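Local coordinates for galactose-binding like protein (PDB 7M1A) that binds calcium and, as the galactose-binding-like domain of a SusE-like protein, probably takes part in recognising or processing glycans, at residues F8-D16 with E99-W109. Residues are numbered along the deposited sequence; the frame is centred on the assembly and turned at random.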
loop_
_atom_site.group_PDB
_atom_site.type_symbol
_atom_site.label_atom_id
_atom_site.label_comp_id
_atom_site.label_asym_id
_atom_site.label_seq_id
_atom_site.Cartn_x
_atom_site.Cartn_y
_atom_site.Cartn_z
ATOM N N PHE A 8 -11.727 1.102 0.149
ATOM C CA PHE A 8 -10.617 1.803 0.868
ATOM C C PHE A 8 -9.288 1.465 0.170
ATOM O O PHE A 8 -9.110 0.354 -0.375
ATOM C CB PHE A 8 -10.531 1.317 2.340
ATOM C CG PHE A 8 -11.605 1.770 3.287
ATOM C CD1 PHE A 8 -12.816 2.324 2.849
ATOM C CD2 PHE A 8 -11.375 1.627 4.681
ATOM C CE1 PHE A 8 -13.787 2.724 3.764
ATOM C CE2 PHE A 8 -12.344 2.004 5.610
ATOM C CZ PHE A 8 -13.558 2.509 5.155
ATOM N N ARG A 9 -8.349 2.411 0.227
ATOM C CA ARG A 9 -7.058 2.178 -0.391
ATOM C C ARG A 9 -5.926 2.701 0.470
ATOM O O ARG A 9 -6.029 3.811 1.043
ATOM C CB ARG A 9 -6.951 2.899 -1.749
ATOM C CG ARG A 9 -7.952 2.370 -2.758
ATOM C CD ARG A 9 -7.630 1.018 -3.359
ATOM N NE ARG A 9 -8.529 0.618 -4.371
ATOM C CZ ARG A 9 -9.607 -0.144 -4.192
ATOM N NH1 ARG A 9 -9.936 -0.576 -2.999
ATOM N NH2 ARG A 9 -10.366 -0.477 -5.213
ATOM N N GLU A 10 -4.853 1.909 0.607
ATOM C CA GLU A 10 -3.637 2.369 1.271
ATOM C C GLU A 10 -3.054 3.554 0.485
ATOM O O GLU A 10 -3.182 3.624 -0.734
ATOM C CB GLU A 10 -2.682 1.172 1.333
ATOM C CG GLU A 10 -1.351 1.408 1.983
ATOM C CD GLU A 10 -0.204 1.830 1.115
ATOM O OE1 GLU A 10 -0.504 2.369 0.013
ATOM O OE2 GLU A 10 0.908 1.789 1.601
HETATM N N MSE A 11 -2.463 4.502 1.234
HETATM C CA MSE A 11 -1.628 5.540 0.650
HETATM C C MSE A 11 -0.286 5.522 1.353
HETATM O O MSE A 11 -0.154 4.945 2.450
HETATM C CB MSE A 11 -2.308 6.881 0.770
HETATM C CG MSE A 11 -3.599 6.921 -0.018
HETATM SE SE MSE A 11 -4.412 8.698 -0.042
HETATM C CE MSE A 11 -3.145 9.531 -1.239
ATOM N N TYR A 12 0.687 6.305 0.826
ATOM C CA TYR A 12 1.991 6.313 1.482
ATOM C C TYR A 12 2.591 7.665 1.136
ATOM O O TYR A 12 2.965 7.904 -0.028
ATOM C CB TYR A 12 2.934 5.203 1.026
ATOM C CG TYR A 12 4.166 5.205 1.909
ATOM C CD1 TYR A 12 4.130 4.751 3.257
ATOM C CD2 TYR A 12 5.349 5.811 1.435
ATOM C CE1 TYR A 12 5.255 4.854 4.070
ATOM C CE2 TYR A 12 6.474 5.894 2.252
ATOM C CZ TYR A 12 6.404 5.459 3.571
ATOM O OH TYR A 12 7.481 5.609 4.373
ATOM N N LEU A 13 2.545 8.601 2.101
ATOM C CA LEU A 13 3.068 9.947 1.926
ATOM C C LEU A 13 4.430 10.053 2.569
ATOM O O LEU A 13 4.772 9.241 3.386
ATOM C CB LEU A 13 2.149 10.963 2.619
ATOM C CG LEU A 13 0.651 10.880 2.325
ATOM C CD1 LEU A 13 -0.110 12.072 2.893
ATOM C CD2 LEU A 13 0.407 10.800 0.794
ATOM N N GLN A 14 5.271 11.031 2.154
ATOM C CA GLN A 14 6.648 11.033 2.699
ATOM C C GLN A 14 6.581 11.144 4.205
ATOM O O GLN A 14 5.782 11.941 4.750
ATOM C CB GLN A 14 7.313 12.349 2.212
ATOM C CG GLN A 14 8.841 12.449 2.377
ATOM C CD GLN A 14 9.367 13.791 1.912
ATOM O OE1 GLN A 14 8.754 14.523 1.132
ATOM N NE2 GLN A 14 10.545 14.129 2.391
ATOM N N ASN A 15 7.496 10.439 4.833
ATOM C CA ASN A 15 7.653 10.360 6.299
ATOM C C ASN A 15 6.565 9.527 6.960
ATOM O O ASN A 15 6.609 9.400 8.172
ATOM C CB ASN A 15 7.853 11.759 6.932
ATOM C CG ASN A 15 9.089 12.414 6.391
ATOM O OD1 ASN A 15 10.128 11.770 6.296
ATOM N ND2 ASN A 15 8.932 13.661 6.018
ATOM N N ASP A 16 5.569 8.961 6.238
ATOM C CA ASP A 16 4.635 8.069 6.909
ATOM C C ASP A 16 5.393 6.859 7.458
ATOM O O ASP A 16 6.430 6.458 6.934
ATOM C CB ASP A 16 3.553 7.576 5.953
ATOM C CG ASP A 16 2.468 8.605 5.620
ATOM O OD1 ASP A 16 2.435 9.676 6.282
ATOM O OD2 ASP A 16 1.543 8.264 4.873
ATOM N N GLU A 99 -6.967 15.737 -2.854
ATOM C CA GLU A 99 -5.821 14.871 -2.903
ATOM C C GLU A 99 -4.751 15.258 -1.896
ATOM O O GLU A 99 -4.221 16.412 -1.905
ATOM C CB GLU A 99 -5.187 15.039 -4.292
ATOM C CG GLU A 99 -4.183 13.948 -4.593
ATOM C CD GLU A 99 -4.797 12.532 -4.641
ATOM O OE1 GLU A 99 -5.768 12.341 -5.410
ATOM O OE2 GLU A 99 -4.313 11.666 -3.916
ATOM N N PRO A 100 -4.339 14.336 -1.020
ATOM C CA PRO A 100 -3.226 14.613 -0.113
ATOM C C PRO A 100 -1.909 14.979 -0.786
ATOM O O PRO A 100 -1.488 14.298 -1.801
ATOM C CB PRO A 100 -3.025 13.337 0.723
ATOM C CG PRO A 100 -4.455 12.773 0.676
ATOM C CD PRO A 100 -4.975 13.022 -0.746
ATOM N N ASN A 101 -1.216 15.998 -0.289
ATOM C CA ASN A 101 0.073 16.312 -0.880
ATOM C C ASN A 101 0.991 15.176 -0.536
ATOM O O ASN A 101 1.111 14.767 0.625
ATOM C CB ASN A 101 0.618 17.615 -0.294
ATOM C CG ASN A 101 1.803 18.095 -1.127
ATOM O OD1 ASN A 101 2.837 17.426 -1.143
ATOM N ND2 ASN A 101 1.835 19.324 -1.632
ATOM N N PRO A 102 1.763 14.658 -1.531
ATOM C CA PRO A 102 2.722 13.596 -1.220
ATOM C C PRO A 102 3.909 13.882 -0.361
ATOM O O PRO A 102 4.581 12.944 0.118
ATOM C CB PRO A 102 3.370 13.207 -2.521
ATOM C CG PRO A 102 2.610 13.869 -3.555
ATOM C CD PRO A 102 1.686 14.927 -2.962
ATOM N N ASP A 103 4.073 15.182 0.029
ATOM C CA ASP A 103 5.135 15.555 0.946
ATOM C C ASP A 103 4.731 15.250 2.381
ATOM O O ASP A 103 5.592 15.296 3.235
ATOM C CB ASP A 103 5.464 17.036 0.819
ATOM C CG ASP A 103 4.409 18.056 1.236
ATOM O OD1 ASP A 103 3.448 17.708 1.869
ATOM O OD2 ASP A 103 4.609 19.246 0.864
ATOM N N GLY A 104 3.491 14.754 2.592
ATOM C CA GLY A 104 3.120 14.348 3.945
ATOM C C GLY A 104 2.868 15.452 4.962
ATOM O O GLY A 104 2.631 15.177 6.172
ATOM N N SER A 105 2.898 16.716 4.490
ATOM C CA SER A 105 2.656 17.817 5.396
ATOM C C SER A 105 1.238 17.726 5.992
ATOM O O SER A 105 0.259 17.304 5.370
ATOM C CB SER A 105 2.850 19.171 4.702
ATOM O OG SER A 105 2.462 20.249 5.611
ATOM N N TRP A 106 1.108 18.268 7.212
ATOM C CA TRP A 106 -0.200 18.338 7.881
ATOM C C TRP A 106 -1.081 19.516 7.416
ATOM O O TRP A 106 -2.235 19.671 7.825
ATOM C CB TRP A 106 -0.004 18.369 9.394
ATOM C CG TRP A 106 0.461 17.073 9.965
ATOM C CD1 TRP A 106 1.747 16.681 10.284
ATOM C CD2 TRP A 106 -0.353 15.917 10.150
ATOM N NE1 TRP A 106 1.746 15.377 10.751
ATOM C CE2 TRP A 106 0.466 14.912 10.711
ATOM C CE3 TRP A 106 -1.721 15.719 10.050
ATOM C CZ2 TRP A 106 -0.044 13.676 11.085
ATOM C CZ3 TRP A 106 -2.224 14.486 10.443
ATOM C CH2 TRP A 106 -1.399 13.500 10.955
ATOM N N ASP A 107 -0.515 20.436 6.652
ATOM C CA ASP A 107 -1.172 21.684 6.379
ATOM C C ASP A 107 -2.630 21.538 5.954
ATOM O O ASP A 107 -3.455 22.378 6.349
ATOM C CB ASP A 107 -0.387 22.512 5.336
ATOM C CG ASP A 107 0.915 23.091 5.884
ATOM O OD1 ASP A 107 1.095 23.180 7.125
ATOM O OD2 ASP A 107 1.709 23.557 5.058
ATOM N N GLN A 108 -2.956 20.631 4.989
ATOM C CA GLN A 108 -4.280 20.586 4.428
ATOM C C GLN A 108 -5.269 19.809 5.344
ATOM O O GLN A 108 -6.457 19.698 4.979
ATOM C CB GLN A 108 -4.338 19.971 3.020
ATOM C CG GLN A 108 -4.227 18.461 3.005
ATOM C CD GLN A 108 -3.716 17.989 1.660
ATOM O OE1 GLN A 108 -2.513 17.893 1.474
ATOM N NE2 GLN A 108 -4.653 17.737 0.741
ATOM N N TRP A 109 -4.788 19.096 6.403
ATOM C CA TRP A 109 -5.588 18.075 7.183
ATOM C C TRP A 109 -6.292 18.788 8.340
ATOM O O TRP A 109 -5.748 19.738 8.943
ATOM C CB TRP A 109 -4.600 17.012 7.670
ATOM C CG TRP A 109 -3.986 16.215 6.556
ATOM C CD1 TRP A 109 -2.845 16.505 5.894
ATOM C CD2 TRP A 109 -4.492 14.983 6.069
ATOM N NE1 TRP A 109 -2.629 15.517 4.931
ATOM C CE2 TRP A 109 -3.610 14.547 5.052
ATOM C CE3 TRP A 109 -5.640 14.213 6.410
ATOM C CZ2 TRP A 109 -3.811 13.349 4.367
ATOM C CZ3 TRP A 109 -5.815 13.025 5.730
ATOM C CH2 TRP A 109 -4.929 12.622 4.704
HETATM O O HOH W 1 6.643 15.253 5.771
#
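In this galactose-binding-like beta-sandwich domain, the type II beta turn Leu-13 to Asp-16 docks on the type I turn Asn-101 to Gly-104, part of the loop joining strands 88-96 and 110-116. One direct backbone bond ties them: Gln-14 N gives its hydrogen to Pro-102 O at 2.9 Å, nearly straight at 172°. With CG anti to the backbone N, Gln-14 also sets CB 3.6 Å from Asp-103 O. Leu-13 crosses Pro-100 at about a right angle and presses CD1 against Pro-100 CB (3.8 Å) and Asn-101 O, with CZ2 of Trp-109 a little farther off. Cutting Leu-13 back to an alanine removes both methyls and is likely to leave Pro-100 CB and the Trp-109 ring without their partner. Gly-104, whose positive phi suits glycine, brings CA within 3.8 Å of Leu-13 CB. Selenomethionine Met-11, bent at chi3 (73°), lays CE near Pro-100 CD (4.0 Å) and beside the carboxylate of Glu-99, whose salt bridge is to Arg-9 of the second subunit. Apolar contacts from Leu-13 and Met-11 thus lie next to backbone carbonyls; the straight bond from Gln-14 probably sets the spacing of the turns, and a water between Asn-15 ND2 and Asp-103 O adds an indirect link.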